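Local coordinates for cytochrome c family protein (PDB 1RWJ), which carries three covalently bound hemes as a c7-type domain of a multidomain cytochrome c polymer and probably takes part in electron transfer, at residues Ala62-Asn65 with Ala69-Ser72. Numbering follows the deposited sequence.
Sequences ACHN and AFSS. With HEC (heme c), chain C.
H64 and F70 show how a c-type cytochrome fixes the rotation of an axial imidazole. H64 ND1 donates to the carbonyl O of F70 at 2.9 Å, in the imidazole plane and on a lone pair, although the bond is bent (138°). Across CE1 from ND1, NE2 binds the heme iron at 2.0 Å; H26 supplies the other axial nitrogen. C63, of the CXXCH motif, joins SG to heme CAC in a covalent thioether bond. One imidazole face takes the A69 methyl in a CH-pi contact, while the imidazole edge meets the face of F70 in a T-shaped pair, centroids 4.4 Å apart. CG of F70 sits between backbone N and carbonyl carbon (chi1 66°), turning the F70 face to that edge, with ND1 over the phenyl centre. Replacing F70 by alanine would probably strip the aromatic face from the imidazole edge, opening a gap and leaving the imidazole less confined. Further out, the F70 backbone N hydrogen-bonds to propionate O2D at 2.9 Å, S72 N donates to H64 O at 3.0 Å, and a water hydrogen-bonds to S72 OG and perhaps to that oxygen. Donation from ND1 is likely to lend the imidazole some imidazolate character, strengthening its hold on iron and favouring the ferric state.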
loop_
_atom_site.group_PDB
_atom_site.type_symbol
_atom_site.label_atom_id
_atom_site.label_comp_id
_atom_site.label_asym_id
_atom_site.label_seq_id
_atom_site.Cartn_x
_atom_site.Cartn_y
_atom_site.Cartn_z
ATOM N N ALA A 62 4.439 -0.271 -6.951
ATOM C CA ALA A 62 4.684 -1.459 -7.755
ATOM C C ALA A 62 3.513 -1.648 -8.721
ATOM O O ALA A 62 3.665 -2.245 -9.789
ATOM C CB ALA A 62 4.836 -2.683 -6.861
ATOM N N CYS A 63 2.350 -1.127 -8.337
ATOM C CA CYS A 63 1.146 -1.218 -9.166
ATOM C C CYS A 63 0.552 0.154 -9.465
ATOM O O CYS A 63 0.050 0.397 -10.563
ATOM C CB CYS A 63 0.083 -2.063 -8.475
ATOM S SG CYS A 63 0.604 -3.754 -8.067
ATOM N N HIS A 64 0.594 1.046 -8.481
ATOM C CA HIS A 64 0.063 2.395 -8.649
ATOM C C HIS A 64 1.100 3.225 -9.384
ATOM O O HIS A 64 1.740 4.123 -8.824
ATOM C CB HIS A 64 -0.286 2.979 -7.281
ATOM C CG HIS A 64 -1.515 2.372 -6.681
ATOM N ND1 HIS A 64 -2.797 2.743 -7.022
ATOM C CD2 HIS A 64 -1.651 1.331 -5.823
ATOM C CE1 HIS A 64 -3.652 1.932 -6.381
ATOM N NE2 HIS A 64 -3.012 1.053 -5.637
ATOM N N ASN A 65 1.244 2.896 -10.663
ATOM C CA ASN A 65 2.213 3.516 -11.550
ATOM C C ASN A 65 1.578 4.211 -12.755
ATOM O O ASN A 65 2.284 4.623 -13.676
ATOM C CB ASN A 65 3.172 2.437 -12.049
ATOM C CG ASN A 65 2.435 1.204 -12.558
ATOM O OD1 ASN A 65 1.400 1.316 -13.219
ATOM N ND2 ASN A 65 2.967 0.029 -12.256
ATOM N N ALA A 69 -2.546 0.578 -12.093
ATOM C CA ALA A 69 -3.518 1.225 -11.214
ATOM C C ALA A 69 -3.196 2.713 -11.229
ATOM O O ALA A 69 -2.146 3.111 -11.740
ATOM C CB ALA A 69 -3.400 0.674 -9.794
ATOM N N PHE A 70 -4.075 3.536 -10.664
ATOM C CA PHE A 70 -3.836 4.971 -10.663
ATOM C C PHE A 70 -2.494 5.315 -10.031
ATOM O O PHE A 70 -2.100 4.738 -9.015
ATOM C CB PHE A 70 -4.988 5.725 -9.978
ATOM C CG PHE A 70 -5.122 5.458 -8.506
ATOM C CD1 PHE A 70 -4.372 6.179 -7.583
ATOM C CD2 PHE A 70 -6.022 4.507 -8.040
ATOM C CE1 PHE A 70 -4.519 5.958 -6.215
ATOM C CE2 PHE A 70 -6.178 4.280 -6.676
ATOM C CZ PHE A 70 -5.425 5.009 -5.762
ATOM N N SER A 71 -1.792 6.251 -10.665
ATOM C CA SER A 71 -0.469 6.685 -10.221
ATOM C C SER A 71 -0.399 7.194 -8.787
ATOM O O SER A 71 -1.300 7.886 -8.314
ATOM C CB SER A 71 0.058 7.774 -11.161
ATOM O OG SER A 71 1.269 8.318 -10.666
ATOM N N SER A 72 0.690 6.858 -8.101
ATOM C CA SER A 72 0.873 7.299 -6.727
ATOM C C SER A 72 1.376 8.738 -6.724
ATOM O O SER A 72 1.565 9.335 -5.664
ATOM C CB SER A 72 1.884 6.401 -6.009
ATOM O OG SER A 72 3.153 6.476 -6.636
HETATM FE FE HEC C . -3.981 -0.410 -4.664
HETATM C CHA HEC C . -7.000 0.410 -6.095
HETATM C CHB HEC C . -4.431 2.052 -2.316
HETATM C CHC HEC C . -1.035 -1.279 -3.211
HETATM C CHD HEC C . -3.386 -2.634 -7.228
HETATM N NA HEC C . -5.411 0.899 -4.259
HETATM C C1A HEC C . -6.644 1.059 -4.912
HETATM C C2A HEC C . -7.458 2.055 -4.238
HETATM C C3A HEC C . -6.712 2.573 -3.249
HETATM C C4A HEC C . -5.444 1.853 -3.248
HETATM C CMA HEC C . -7.117 3.710 -2.316
HETATM C CAA HEC C . -8.903 2.447 -4.535
HETATM C CBA HEC C . -9.931 1.454 -4.014
HETATM C CGA HEC C . -11.356 1.871 -4.336
HETATM O O1A HEC C . -11.664 2.073 -5.529
HETATM O O2A HEC C . -12.166 1.997 -3.394
HETATM N NB HEC C . -2.972 0.232 -3.091
HETATM C C1B HEC C . -3.268 1.293 -2.249
HETATM C C2B HEC C . -2.196 1.534 -1.311
HETATM C C3B HEC C . -1.238 0.610 -1.565
HETATM C C4B HEC C . -1.739 -0.227 -2.640
HETATM C CMB HEC C . -2.188 2.583 -0.203
HETATM C CAB HEC C . 0.133 0.485 -0.895
HETATM C CBB HEC C . 0.091 0.247 0.607
HETATM N NC HEC C . -2.573 -1.697 -5.098
HETATM C C1C HEC C . -1.428 -1.970 -4.349
HETATM C C2C HEC C . -0.624 -2.988 -4.977
HETATM C C3C HEC C . -1.274 -3.363 -6.108
HETATM C C4C HEC C . -2.469 -2.550 -6.187
HETATM C CMC HEC C . 0.740 -3.484 -4.508
HETATM C CAC HEC C . -0.828 -4.378 -7.156
HETATM C CBC HEC C . -0.517 -5.778 -6.644
HETATM N ND HEC C . -4.965 -0.986 -6.299
HETATM C C1D HEC C . -4.550 -1.875 -7.273
HETATM C C2D HEC C . -5.511 -1.963 -8.362
HETATM C C3D HEC C . -6.534 -1.151 -8.048
HETATM C C4D HEC C . -6.216 -0.539 -6.754
HETATM C CMD HEC C . -5.357 -2.749 -9.661
HETATM C CAD HEC C . -7.742 -0.990 -8.968
HETATM C CBD HEC C . -7.534 -0.111 -10.203
HETATM C CGD HEC C . -7.421 1.355 -9.854
HETATM O O1D HEC C . -8.163 1.798 -8.954
HETATM O O2D HEC C . -6.611 2.070 -10.482
HETATM O O HOH W 1 4.079 6.352 -9.082
#